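Side-chain contacts in uncharacterized protein (Bacteroides ovatus CL02T12C04, PDB 6PTM), which probably hydrolyses carrageenan chains from their ends, as an exo-acting glycoside hydrolase of family GH42: residues 56-61 with 70-75; 85-90 with 512-517; 114-119 with 530-535; 484-489 with 537-542. All blocks are in the same frame, centred on the assembly; numbering follows the deposited sequence.

All four contacts lie on the same side of the chain's centre: contact 1 joins two N-terminal helices, contacts 2 and 3 set such helices against the beta-galactosidase-like part, and contact 4 lies within that part. Contact 1 is outermost, its centre about 33 Å from that of the chain, contact 4 innermost at about 18 Å. Contacts 1 and 2 share helix 69-90; contacts 3 and 4 share helix 534-549. Three are mostly buried, whereas contact 2, against a loop, is only partly so. None has a hydrogen bond between its segments: contact 1 is aliphatic, contacts 2 and 3 set aromatic rings against backbone or methyl groups, and contact 4 packs the carbons of two charged side chains.

Contact 1 (56-61 with 70-75); sequences KLIAKA and KEETAL
I58 carries this contact, reaching from helix 56-61 to helix 70-75 across an antiparallel helical hairpin. The two short axes run at 160° to each other and approach to 10.3 Å, and the chain turns between them in a few residues. Apolar packing comes first. With CG1 anti to its own carbonyl carbon (chi1 -74°) and the chain extended beyond it (chi2 166°), I58 sends CD1 over the backbone of the facing helix, 3.6 Å from E71 C. The same methyl lies 4.0 Å from L75 CD2, while CG1 rests 3.8 Å from E71 CB. Cutting I58 back to an alanine is likely to leave a gap over the E71 backbone and to take away one of the neighbours of L75 CD2.

The glutamates contribute carbon here and spend their charge on other partners. E71 bends at chi2 and forms a salt bridge with R145; E72 bonds to Y187 and pairs with K62, a salt bridge that ties the same two helices just beyond segment 56-61. No hydrogen bond joins the two segments, so between them the contact is van der Waals packing. Beside the main methyl contact, the branch methyl I58 CG2 meets E72 CG at 4.0 Å.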
loop_
_atom_site.group_PDB
_atom_site.type_symbol
_atom_site.label_atom_id
_atom_site.label_comp_id
_atom_site.label_asym_id
_atom_site.label_seq_id
_atom_site.Cartn_x
_atom_site.Cartn_y
_atom_site.Cartn_z
ATOM N N LYS A 56 28.632 -25.390 1.257
ATOM C CA LYS A 56 29.399 -26.114 2.305
ATOM C C LYS A 56 29.404 -25.287 3.601
ATOM O O LYS A 56 29.329 -25.877 4.670
ATOM C CB LYS A 56 30.829 -26.390 1.846
ATOM C CG LYS A 56 30.933 -26.974 0.448
ATOM C CD LYS A 56 31.920 -28.089 0.341
ATOM C CE LYS A 56 33.311 -27.671 0.761
ATOM N NZ LYS A 56 34.107 -27.239 -0.409
ATOM N N LEU A 57 29.515 -23.966 3.527
ATOM C CA LEU A 57 29.580 -23.117 4.749
ATOM C C LEU A 57 28.250 -23.236 5.490
ATOM O O LEU A 57 28.251 -23.334 6.727
ATOM C CB LEU A 57 29.872 -21.664 4.365
ATOM C CG LEU A 57 30.164 -20.744 5.548
ATOM C CD1 LEU A 57 31.459 -21.155 6.235
ATOM C CD2 LEU A 57 30.259 -19.301 5.072
ATOM N N ILE A 58 27.146 -23.293 4.751
ATOM C CA ILE A 58 25.808 -23.509 5.356
ATOM C C ILE A 58 25.799 -24.835 6.125
ATOM O O ILE A 58 25.318 -24.852 7.273
ATOM C CB ILE A 58 24.693 -23.428 4.297
ATOM C CG1 ILE A 58 24.472 -21.965 3.890
ATOM C CG2 ILE A 58 23.423 -24.108 4.799
ATOM C CD1 ILE A 58 23.649 -21.810 2.638
ATOM N N ALA A 59 26.286 -25.922 5.524
ATOM C CA ALA A 59 26.264 -27.255 6.186
ATOM C C ALA A 59 27.077 -27.151 7.474
ATOM O O ALA A 59 26.561 -27.594 8.508
ATOM C CB ALA A 59 26.758 -28.347 5.257
ATOM N N LYS A 60 28.253 -26.516 7.429
ATOM C CA LYS A 60 29.125 -26.322 8.616
ATOM C C LYS A 60 28.408 -25.466 9.675
ATOM O O LYS A 60 28.308 -25.942 10.821
ATOM C CB LYS A 60 30.465 -25.726 8.194
ATOM C CG LYS A 60 31.572 -25.841 9.234
ATOM C CD LYS A 60 32.904 -25.298 8.738
ATOM C CE LYS A 60 34.023 -25.524 9.727
ATOM N NZ LYS A 60 35.136 -24.576 9.503
ATOM N N ALA A 61 27.886 -24.275 9.344
ATOM C CA ALA A 61 27.140 -23.431 10.328
ATOM C C ALA A 61 25.971 -24.196 10.981
ATOM O O ALA A 61 25.797 -24.084 12.202
ATOM C CB ALA A 61 26.629 -22.171 9.675
ATOM N N LYS A 70 18.704 -17.396 6.181
ATOM C CA LYS A 70 19.035 -16.242 5.310
ATOM C C LYS A 70 19.929 -16.733 4.155
ATOM O O LYS A 70 19.581 -16.488 3.018
ATOM C CB LYS A 70 19.684 -15.176 6.181
ATOM C CG LYS A 70 20.054 -13.898 5.469
ATOM C CD LYS A 70 20.554 -12.857 6.439
ATOM C CE LYS A 70 21.056 -11.636 5.707
ATOM N NZ LYS A 70 21.366 -10.542 6.647
ATOM N N GLU A 71 21.010 -17.449 4.470
ATOM C CA GLU A 71 22.002 -17.936 3.478
ATOM C C GLU A 71 21.360 -19.004 2.582
ATOM O O GLU A 71 21.653 -19.011 1.358
ATOM C CB GLU A 71 23.266 -18.406 4.181
ATOM C CG GLU A 71 24.085 -17.274 4.784
ATOM C CD GLU A 71 23.591 -16.828 6.151
ATOM O OE1 GLU A 71 22.803 -17.587 6.772
ATOM O OE2 GLU A 71 23.995 -15.723 6.589
ATOM N N GLU A 72 20.518 -19.873 3.127
ATOM C CA GLU A 72 19.778 -20.862 2.298
ATOM C C GLU A 72 18.869 -20.159 1.296
ATOM O O GLU A 72 18.705 -20.672 0.159
ATOM C CB GLU A 72 18.923 -21.787 3.152
ATOM C CG GLU A 72 19.740 -22.761 3.975
ATOM C CD GLU A 72 18.853 -23.489 4.965
ATOM O OE1 GLU A 72 17.755 -23.872 4.552
ATOM O OE2 GLU A 72 19.196 -23.567 6.136
ATOM N N THR A 73 18.267 -19.038 1.693
ATOM C CA THR A 73 17.399 -18.235 0.798
ATOM C C THR A 73 18.262 -17.677 -0.330
ATOM O O THR A 73 17.851 -17.767 -1.505
ATOM C CB THR A 73 16.652 -17.139 1.566
ATOM O OG1 THR A 73 15.821 -17.787 2.532
ATOM C CG2 THR A 73 15.839 -16.258 0.648
ATOM N N ALA A 74 19.408 -17.089 0.004
ATOM C CA ALA A 74 20.371 -16.545 -0.985
ATOM C C ALA A 74 20.876 -17.668 -1.914
ATOM O O ALA A 74 20.977 -17.437 -3.144
ATOM C CB ALA A 74 21.525 -15.865 -0.266
ATOM N N LEU A 75 21.267 -18.807 -1.340
ATOM C CA LEU A 75 21.769 -19.979 -2.113
ATOM C C LEU A 75 20.682 -20.400 -3.107
ATOM O O LEU A 75 20.996 -20.623 -4.278
ATOM C CB LEU A 75 22.098 -21.136 -1.167
ATOM C CG LEU A 75 22.662 -22.377 -1.857
ATOM C CD1 LEU A 75 24.023 -22.070 -2.455
ATOM C CD2 LEU A 75 22.797 -23.540 -0.906
#

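Contact 2 (85-90 with 512-517); sequences AKWDEN and REDGSS
W87 of helix 85-90 lays its indole against the loop 512-517, and the contact can be followed outward along that side chain. At its root, CB is 3.9 Å from G515 CA, where the two backbones come nearest. CG stands anti to the backbone N (chi1 -166°), which carries the ring over the loop. CD1 then meets D514 O at 3.2 Å, an oblique approach. Further across, CD2 and CE3 lie beneath G515 O, which sits 3.3 Å above the ring plane and toward the rim. NE1 passes S516 N at 3.6 Å without a hydrogen bond between them. At the far end CZ2 packs on S516 CB at 3.7 Å, and S516 CA forms a CH-pi contact, 3.8 Å from the centroid of the six-membered ring and 23° off its normal.

The loop has its own order: a type I turn runs from R512 to G515, and D514 OD1 accepts from S516 N at 2.8 Å, an Asx turn. G515 has a positive phi of 97°, and a CB there would collide with W87 CB. A serine in place of W87 would probably uncover the G515 and S516 backbone and leave the turn without its packing surface.

D88, the next residue, forms a salt bridge with R511, whose NH1 also bonds to G515 O. The carbonyl over the indole is thus satisfied by a guanidinium, which implies that the ring contributes dispersion and the CH-pi contact while the polar bonding is done by its neighbours.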
loop_
_atom_site.group_PDB
_atom_site.type_symbol
_atom_site.label_atom_id
_atom_site.label_comp_id
_atom_site.label_asym_id
_atom_site.label_seq_id
_atom_site.Cartn_x
_atom_site.Cartn_y
_atom_site.Cartn_z
ATOM N N ALA A 85 19.977 -17.390 -16.070
ATOM C CA ALA A 85 21.101 -16.819 -16.825
ATOM C C ALA A 85 21.449 -17.758 -17.999
ATOM O O ALA A 85 21.740 -17.241 -19.085
ATOM C CB ALA A 85 22.287 -16.602 -15.936
ATOM N N LYS A 86 21.416 -19.070 -17.786
ATOM C CA LYS A 86 21.686 -20.079 -18.847
ATOM C C LYS A 86 20.601 -19.945 -19.921
ATOM O O LYS A 86 20.937 -19.891 -21.091
ATOM C CB LYS A 86 21.724 -21.501 -18.263
ATOM C CG LYS A 86 22.261 -22.572 -19.205
ATOM C CD LYS A 86 23.504 -22.114 -19.948
ATOM C CE LYS A 86 24.567 -23.169 -20.122
ATOM N NZ LYS A 86 25.899 -22.565 -19.878
ATOM N N TRP A 87 19.332 -19.859 -19.537
ATOM C CA TRP A 87 18.254 -19.529 -20.498
ATOM C C TRP A 87 18.599 -18.228 -21.215
ATOM O O TRP A 87 18.574 -18.225 -22.453
ATOM C CB TRP A 87 16.886 -19.445 -19.839
ATOM C CG TRP A 87 15.805 -19.451 -20.864
ATOM C CD1 TRP A 87 15.211 -20.549 -21.409
ATOM C CD2 TRP A 87 15.248 -18.306 -21.532
ATOM N NE1 TRP A 87 14.282 -20.161 -22.339
ATOM C CE2 TRP A 87 14.286 -18.793 -22.443
ATOM C CE3 TRP A 87 15.452 -16.929 -21.437
ATOM C CZ2 TRP A 87 13.524 -17.945 -23.248
ATOM C CZ3 TRP A 87 14.682 -16.087 -22.206
ATOM C CH2 TRP A 87 13.741 -16.595 -23.113
ATOM N N ASP A 88 19.012 -17.191 -20.496
ATOM C CA ASP A 88 19.259 -15.887 -21.144
ATOM C C ASP A 88 20.386 -16.062 -22.183
ATOM O O ASP A 88 20.289 -15.505 -23.288
ATOM C CB ASP A 88 19.513 -14.768 -20.124
ATOM C CG ASP A 88 18.332 -14.462 -19.203
ATOM O OD1 ASP A 88 17.185 -14.600 -19.674
ATOM O OD2 ASP A 88 18.564 -14.079 -18.009
ATOM N N GLU A 89 21.444 -16.763 -21.821
ATOM C CA GLU A 89 22.635 -16.963 -22.685
ATOM C C GLU A 89 22.188 -17.671 -23.970
ATOM O O GLU A 89 22.712 -17.336 -25.004
ATOM C CB GLU A 89 23.683 -17.764 -21.911
ATOM C CG GLU A 89 24.976 -18.011 -22.656
ATOM C CD GLU A 89 25.761 -19.148 -22.023
ATOM O OE1 GLU A 89 25.755 -19.287 -20.781
ATOM O OE2 GLU A 89 26.336 -19.933 -22.776
ATOM N N ASN A 90 21.214 -18.587 -23.890
ATOM C CA ASN A 90 20.767 -19.431 -25.035
ATOM C C ASN A 90 19.622 -18.771 -25.808
ATOM O O ASN A 90 19.246 -19.332 -26.852
ATOM C CB ASN A 90 20.320 -20.823 -24.601
ATOM C CG ASN A 90 21.483 -21.668 -24.148
ATOM O OD1 ASN A 90 22.607 -21.472 -24.598
ATOM N ND2 ASN A 90 21.221 -22.589 -23.240
ATOM N N ARG A 512 9.207 -18.536 -16.059
ATOM C CA ARG A 512 8.726 -19.934 -15.950
ATOM C C ARG A 512 9.884 -20.748 -15.370
ATOM O O ARG A 512 11.033 -20.201 -15.294
ATOM C CB ARG A 512 8.226 -20.476 -17.304
ATOM C CG ARG A 512 7.114 -19.670 -17.968
ATOM C CD ARG A 512 5.835 -19.499 -17.136
ATOM N NE ARG A 512 5.915 -18.476 -16.083
ATOM C CZ ARG A 512 5.034 -18.278 -15.082
ATOM N NH1 ARG A 512 3.936 -19.018 -14.989
ATOM N NH2 ARG A 512 5.279 -17.335 -14.172
ATOM N N GLU A 513 9.620 -22.002 -14.987
ATOM C CA GLU A 513 10.661 -22.882 -14.388
ATOM C C GLU A 513 11.866 -23.002 -15.339
ATOM O O GLU A 513 13.021 -23.021 -14.833
ATOM C CB GLU A 513 10.070 -24.250 -14.046
ATOM C CG GLU A 513 10.964 -25.080 -13.130
ATOM C CD GLU A 513 10.460 -26.486 -12.841
ATOM O OE1 GLU A 513 9.310 -26.791 -13.202
ATOM O OE2 GLU A 513 11.213 -27.262 -12.244
ATOM N N ASP A 514 11.634 -23.007 -16.660
ATOM C CA ASP A 514 12.704 -23.210 -17.687
ATOM C C ASP A 514 13.523 -21.917 -17.920
ATOM O O ASP A 514 14.608 -22.005 -18.577
ATOM C CB ASP A 514 12.140 -23.853 -18.969
ATOM C CG ASP A 514 11.290 -22.974 -19.870
ATOM O OD1 ASP A 514 11.122 -21.776 -19.582
ATOM O OD2 ASP A 514 10.770 -23.508 -20.847
ATOM N N GLY A 515 13.072 -20.768 -17.395
ATOM C CA GLY A 515 13.728 -19.456 -17.576
ATOM C C GLY A 515 13.122 -18.614 -18.694
ATOM O O GLY A 515 13.453 -17.403 -18.769
ATOM N N SER A 516 12.238 -19.187 -19.520
ATOM C CA SER A 516 11.345 -18.439 -20.449
ATOM C C SER A 516 10.348 -17.585 -19.641
ATOM O O SER A 516 10.342 -17.679 -18.383
ATOM C CB SER A 516 10.623 -19.371 -21.396
ATOM O OG SER A 516 9.708 -20.208 -20.693
ATOM N N SER A 517 9.556 -16.780 -20.355
ATOM C CA SER A 517 8.617 -15.745 -19.845
ATOM C C SER A 517 7.158 -16.149 -20.112
ATOM O O SER A 517 6.892 -16.522 -21.270
ATOM C CB SER A 517 8.929 -14.434 -20.520
ATOM O OG SER A 517 8.550 -13.361 -19.694
#

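Contact 3 (114-119 with 530-535); sequences KLLPDF and NNHQPR
The imidazole of H532 offers one face to L116, whose CD2 methyl stands over the ring centre, 3.7 Å above its plane. The line from that methyl to the centroid is 3.8 Å long and only 11° off the normal, a nearly vertical CH-pi contact. A different relation holds at F119: its ring receives H532 O at the edge, in plane, with CE2 3.4 Å from the oxygen. One histidine therefore engages helix 114-119 twice, by its ring face and by its carbonyl.

In L116, CG lies anti to the backbone N (chi1 172°), which aims the isobutyl fork across the histidine at about a right angle; CD2 covers the ring centre, while CD1 sits over the root of the ring, 3.7 Å from H532 CB and close to CG. L116 and F119 stand three residues apart and so come to the same side of a helix that is kinked at P117 and D118, where backbone bonds to the preceding turn are missing. In segment 530-535, Q533 is the N-cap of helix 534-549, so the contact joins the start of that helix to helix 109-139.

The rotation of the imidazole is fixed by further partners: ND1 is hydrogen-bonded to A528 N, and Y526 meets the ring edge-to-face. Because ND1 takes a backbone N-H, its lone pair is used, and the proton of a neutral ring would probably sit on NE2. H532 O, buried here, has no hydrogen-bond partner in the model, so the positive edge of the F119 ring is likely to be its partial electrostatic compensation.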
loop_
_atom_site.group_PDB
_atom_site.type_symbol
_atom_site.label_atom_id
_atom_site.label_comp_id
_atom_site.label_asym_id
_atom_site.label_seq_id
_atom_site.Cartn_x
_atom_site.Cartn_y
_atom_site.Cartn_z
ATOM N N LYS A 114 22.967 -9.144 -24.593
ATOM C CA LYS A 114 24.285 -9.828 -24.550
ATOM C C LYS A 114 24.856 -9.790 -23.133
ATOM O O LYS A 114 25.415 -10.774 -22.738
ATOM C CB LYS A 114 25.245 -9.196 -25.557
ATOM C CG LYS A 114 24.939 -9.550 -27.002
ATOM C CD LYS A 114 26.140 -9.340 -27.883
ATOM C CE LYS A 114 25.961 -9.858 -29.292
ATOM N NZ LYS A 114 25.096 -8.935 -30.050
ATOM N N LEU A 115 24.739 -8.678 -22.408
ATOM C CA LEU A 115 25.427 -8.519 -21.099
ATOM C C LEU A 115 24.569 -9.109 -19.957
ATOM O O LEU A 115 25.145 -9.402 -18.907
ATOM C CB LEU A 115 25.789 -7.047 -20.877
ATOM C CG LEU A 115 24.651 -6.069 -20.584
ATOM C CD1 LEU A 115 24.226 -6.116 -19.123
ATOM C CD2 LEU A 115 25.079 -4.652 -20.947
ATOM N N LEU A 116 23.271 -9.375 -20.173
ATOM C CA LEU A 116 22.327 -9.815 -19.107
ATOM C C LEU A 116 22.814 -11.086 -18.409
ATOM O O LEU A 116 22.847 -11.122 -17.169
ATOM C CB LEU A 116 20.918 -9.974 -19.699
ATOM C CG LEU A 116 19.883 -10.609 -18.768
ATOM C CD1 LEU A 116 19.686 -9.739 -17.532
ATOM C CD2 LEU A 116 18.551 -10.851 -19.485
ATOM N N PRO A 117 23.222 -12.171 -19.125
ATOM C CA PRO A 117 23.623 -13.402 -18.447
ATOM C C PRO A 117 24.778 -13.204 -17.459
ATOM O O PRO A 117 24.676 -13.662 -16.326
ATOM C CB PRO A 117 23.961 -14.396 -19.578
ATOM C CG PRO A 117 23.221 -13.819 -20.777
ATOM C CD PRO A 117 23.287 -12.313 -20.587
ATOM N N ASP A 118 25.837 -12.508 -17.857
ATOM C CA ASP A 118 26.980 -12.264 -16.939
ATOM C C ASP A 118 26.612 -11.238 -15.862
ATOM O O ASP A 118 27.276 -11.261 -14.820
ATOM C CB ASP A 118 28.252 -11.881 -17.687
ATOM C CG ASP A 118 28.914 -13.108 -18.296
ATOM O OD1 ASP A 118 28.533 -14.270 -17.944
ATOM O OD2 ASP A 118 29.782 -12.891 -19.111
ATOM N N PHE A 119 25.655 -10.345 -16.107
ATOM C CA PHE A 119 25.194 -9.390 -15.069
ATOM C C PHE A 119 24.543 -10.219 -13.951
ATOM O O PHE A 119 24.915 -10.108 -12.752
ATOM C CB PHE A 119 24.258 -8.331 -15.658
ATOM C CG PHE A 119 23.482 -7.606 -14.590
ATOM C CD1 PHE A 119 24.114 -6.669 -13.793
ATOM C CD2 PHE A 119 22.160 -7.951 -14.307
ATOM C CE1 PHE A 119 23.419 -6.030 -12.763
ATOM C CE2 PHE A 119 21.470 -7.322 -13.283
ATOM C CZ PHE A 119 22.103 -6.370 -12.508
ATOM N N ASN A 530 12.625 -7.565 -11.561
ATOM C CA ASN A 530 13.207 -8.514 -10.584
ATOM C C ASN A 530 13.531 -9.821 -11.302
ATOM O O ASN A 530 14.439 -10.508 -10.816
ATOM C CB ASN A 530 12.315 -8.708 -9.352
ATOM C CG ASN A 530 10.923 -9.179 -9.676
ATOM O OD1 ASN A 530 10.016 -8.348 -9.792
ATOM N ND2 ASN A 530 10.770 -10.485 -9.855
ATOM N N ASN A 531 12.837 -10.121 -12.406
ATOM C CA ASN A 531 13.044 -11.364 -13.195
ATOM C C ASN A 531 14.494 -11.420 -13.730
ATOM O O ASN A 531 14.915 -12.524 -14.172
ATOM C CB ASN A 531 12.010 -11.495 -14.302
ATOM C CG ASN A 531 10.618 -11.635 -13.734
ATOM O OD1 ASN A 531 10.218 -12.747 -13.330
ATOM N ND2 ASN A 531 9.863 -10.545 -13.777
ATOM N N HIS A 532 15.230 -10.302 -13.677
ATOM C CA HIS A 532 16.654 -10.190 -14.082
ATOM C C HIS A 532 17.563 -9.763 -12.922
ATOM O O HIS A 532 18.724 -9.335 -13.199
ATOM C CB HIS A 532 16.777 -9.186 -15.251
ATOM C CG HIS A 532 16.055 -9.646 -16.471
ATOM N ND1 HIS A 532 15.642 -8.791 -17.465
ATOM C CD2 HIS A 532 15.715 -10.889 -16.877
ATOM C CE1 HIS A 532 15.062 -9.496 -18.425
ATOM N NE2 HIS A 532 15.089 -10.784 -18.084
ATOM N N GLN A 533 17.118 -9.853 -11.671
ATOM C CA GLN A 533 17.868 -9.217 -10.539
ATOM C C GLN A 533 17.926 -10.151 -9.331
ATOM O O GLN A 533 17.143 -10.027 -8.376
ATOM C CB GLN A 533 17.227 -7.893 -10.140
ATOM C CG GLN A 533 17.133 -6.876 -11.258
ATOM C CD GLN A 533 16.200 -5.744 -10.898
ATOM O OE1 GLN A 533 15.141 -5.969 -10.286
ATOM N NE2 GLN A 533 16.590 -4.527 -11.285
ATOM N N PRO A 534 18.914 -11.073 -9.313
ATOM C CA PRO A 534 19.045 -12.042 -8.217
ATOM C C PRO A 534 19.125 -11.400 -6.822
ATOM O O PRO A 534 18.576 -11.965 -5.936
ATOM C CB PRO A 534 20.338 -12.806 -8.538
ATOM C CG PRO A 534 20.513 -12.611 -10.033
ATOM C CD PRO A 534 19.967 -11.225 -10.329
ATOM N N ARG A 535 19.774 -10.242 -6.689
ATOM C CA ARG A 535 19.996 -9.616 -5.374
ATOM C C ARG A 535 18.712 -8.910 -4.908
ATOM O O ARG A 535 18.470 -8.915 -3.682
ATOM C CB ARG A 535 21.231 -8.724 -5.379
ATOM C CG ARG A 535 22.538 -9.498 -5.284
ATOM C CD ARG A 535 23.693 -8.665 -4.819
ATOM N NE ARG A 535 24.047 -7.643 -5.772
ATOM C CZ ARG A 535 24.950 -6.694 -5.549
ATOM N NH1 ARG A 535 25.163 -5.763 -6.458
ATOM N NH2 ARG A 535 25.577 -6.616 -4.390
#

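Contact 4 (484-489 with 537-542); sequences QTKEYA and VNEVHA
K486 and E539 pack together where the first turn of helix 486-498 meets helix 534-549, a helix-helix contact within the beta-galactosidase-like part. Their alpha carbons are 5.6 Å apart, close enough for side-chain carbons to rest on backbone.

Conformation decides which atoms touch. K486 places CG between its backbone N and carbonyl carbon (chi1 69°), and the chain then runs on to a bend at chi4, leading its end away from the facing helix. On the way CB lies 3.7 Å from E539 CG, and CD is 3.7 Å from E539 OE1. E539 has CG anti to the backbone N (chi1 -164°) and folds at chi2, which turns OE1 toward the CB and CD of K486; the two side chains cross obliquely.

The charges nevertheless pair with others. K486 NZ binds E487 OE2 at 3.0 Å, meeting it on the syn side but 33° out of the carboxylate plane, and stays 5.5 Å from E539 OE1. E539 OE2 instead forms a salt bridge with R490, one turn further along the lysine's helix.

The helix start is secured by T485, its N-cap, whose OG1 accepts from Y488 N. One turn on from K486, A489 adds its methyl against E539 CB. Closest of all is the K486 carbonyl, with O just 3.3 Å from E539 CG.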
loop_
_atom_site.group_PDB
_atom_site.type_symbol
_atom_site.label_atom_id
_atom_site.label_comp_id
_atom_site.label_asym_id
_atom_site.label_seq_id
_atom_site.Cartn_x
_atom_site.Cartn_y
_atom_site.Cartn_z
ATOM N N GLN A 484 19.127 -1.738 -9.934
ATOM C CA GLN A 484 18.390 -1.465 -8.680
ATOM C C GLN A 484 19.170 -2.142 -7.538
ATOM O O GLN A 484 19.609 -3.318 -7.714
ATOM C CB GLN A 484 16.944 -1.966 -8.839
ATOM C CG GLN A 484 16.045 -1.546 -7.692
ATOM C CD GLN A 484 14.619 -2.000 -7.897
ATOM O OE1 GLN A 484 14.314 -3.197 -7.803
ATOM N NE2 GLN A 484 13.736 -1.041 -8.114
ATOM N N THR A 485 19.365 -1.448 -6.421
ATOM C CA THR A 485 20.197 -1.945 -5.299
ATOM C C THR A 485 19.385 -2.768 -4.299
ATOM O O THR A 485 18.191 -2.489 -4.047
ATOM C CB THR A 485 20.956 -0.799 -4.633
ATOM O OG1 THR A 485 20.051 0.061 -3.926
ATOM C CG2 THR A 485 21.766 -0.027 -5.663
ATOM N N LYS A 486 20.040 -3.737 -3.673
ATOM C CA LYS A 486 19.377 -4.446 -2.561
ATOM C C LYS A 486 19.035 -3.425 -1.459
ATOM O O LYS A 486 18.048 -3.676 -0.764
ATOM C CB LYS A 486 20.257 -5.582 -2.064
ATOM C CG LYS A 486 21.537 -5.180 -1.346
ATOM C CD LYS A 486 22.393 -6.401 -1.189
ATOM C CE LYS A 486 23.289 -6.394 0.023
ATOM N NZ LYS A 486 24.270 -5.312 -0.095
ATOM N N GLU A 487 19.813 -2.342 -1.287
ATOM C CA GLU A 487 19.582 -1.319 -0.217
ATOM C C GLU A 487 18.227 -0.634 -0.488
ATOM O O GLU A 487 17.486 -0.360 0.448
ATOM C CB GLU A 487 20.703 -0.274 -0.157
ATOM C CG GLU A 487 22.033 -0.791 0.396
ATOM C CD GLU A 487 22.891 -1.656 -0.531
ATOM O OE1 GLU A 487 22.664 -1.661 -1.753
ATOM O OE2 GLU A 487 23.722 -2.396 -0.006
ATOM N N TYR A 488 17.953 -0.306 -1.742
ATOM C CA TYR A 488 16.666 0.302 -2.132
ATOM C C TYR A 488 15.534 -0.662 -1.758
ATOM O O TYR A 488 14.528 -0.241 -1.160
ATOM C CB TYR A 488 16.599 0.627 -3.628
ATOM C CG TYR A 488 15.187 0.953 -4.021
ATOM C CD1 TYR A 488 14.607 2.173 -3.675
ATOM C CD2 TYR A 488 14.381 -0.021 -4.585
ATOM C CE1 TYR A 488 13.271 2.437 -3.954
ATOM C CE2 TYR A 488 13.055 0.234 -4.886
ATOM C CZ TYR A 488 12.494 1.463 -4.566
ATOM O OH TYR A 488 11.163 1.680 -4.859
ATOM N N ALA A 489 15.708 -1.935 -2.090
ATOM C CA ALA A 489 14.615 -2.919 -1.944
ATOM C C ALA A 489 14.294 -3.065 -0.447
ATOM O O ALA A 489 13.065 -3.016 -0.023
ATOM C CB ALA A 489 15.004 -4.235 -2.590
ATOM N N VAL A 537 15.442 -10.006 -5.698
ATOM C CA VAL A 537 14.570 -11.143 -5.289
ATOM C C VAL A 537 15.005 -11.612 -3.892
ATOM O O VAL A 537 14.150 -11.804 -3.003
ATOM C CB VAL A 537 14.629 -12.256 -6.352
ATOM C CG1 VAL A 537 14.037 -13.565 -5.871
ATOM C CG2 VAL A 537 13.916 -11.794 -7.601
ATOM N N ASN A 538 16.298 -11.810 -3.687
ATOM C CA ASN A 538 16.815 -12.323 -2.392
ATOM C C ASN A 538 16.538 -11.268 -1.303
ATOM O O ASN A 538 16.116 -11.670 -0.210
ATOM C CB ASN A 538 18.285 -12.727 -2.470
ATOM C CG ASN A 538 18.831 -13.073 -1.105
ATOM O OD1 ASN A 538 18.422 -14.063 -0.480
ATOM N ND2 ASN A 538 19.706 -12.219 -0.619
ATOM N N GLU A 539 16.752 -9.968 -1.567
ATOM C CA GLU A 539 16.753 -8.981 -0.469
ATOM C C GLU A 539 15.340 -8.812 0.093
ATOM O O GLU A 539 15.220 -8.516 1.309
ATOM C CB GLU A 539 17.282 -7.639 -0.923
ATOM C CG GLU A 539 17.649 -6.764 0.237
ATOM C CD GLU A 539 18.846 -7.246 1.024
ATOM O OE1 GLU A 539 19.583 -8.121 0.514
ATOM O OE2 GLU A 539 19.060 -6.716 2.138
ATOM N N VAL A 540 14.291 -8.991 -0.711
ATOM C CA VAL A 540 12.908 -8.933 -0.162
ATOM C C VAL A 540 12.782 -9.979 0.950
ATOM O O VAL A 540 12.334 -9.626 2.043
ATOM C CB VAL A 540 11.804 -9.129 -1.220
ATOM C CG1 VAL A 540 10.451 -9.133 -0.541
ATOM C CG2 VAL A 540 11.846 -8.042 -2.289
ATOM N N HIS A 541 13.191 -11.222 0.690
ATOM C CA HIS A 541 13.064 -12.324 1.681
ATOM C C HIS A 541 14.006 -12.116 2.869
ATOM O O HIS A 541 13.597 -12.429 4.001
ATOM C CB HIS A 541 13.247 -13.669 0.979
ATOM C CG HIS A 541 12.197 -13.858 -0.040
ATOM N ND1 HIS A 541 10.888 -14.049 0.329
ATOM C CD2 HIS A 541 12.229 -13.816 -1.381
ATOM C CE1 HIS A 541 10.151 -14.141 -0.764
ATOM N NE2 HIS A 541 10.947 -13.981 -1.831
ATOM N N ALA A 542 15.211 -11.601 2.634
ATOM C CA ALA A 542 16.153 -11.241 3.709
ATOM C C ALA A 542 15.535 -10.149 4.587
ATOM O O ALA A 542 15.686 -10.202 5.809
ATOM C CB ALA A 542 17.483 -10.811 3.134
#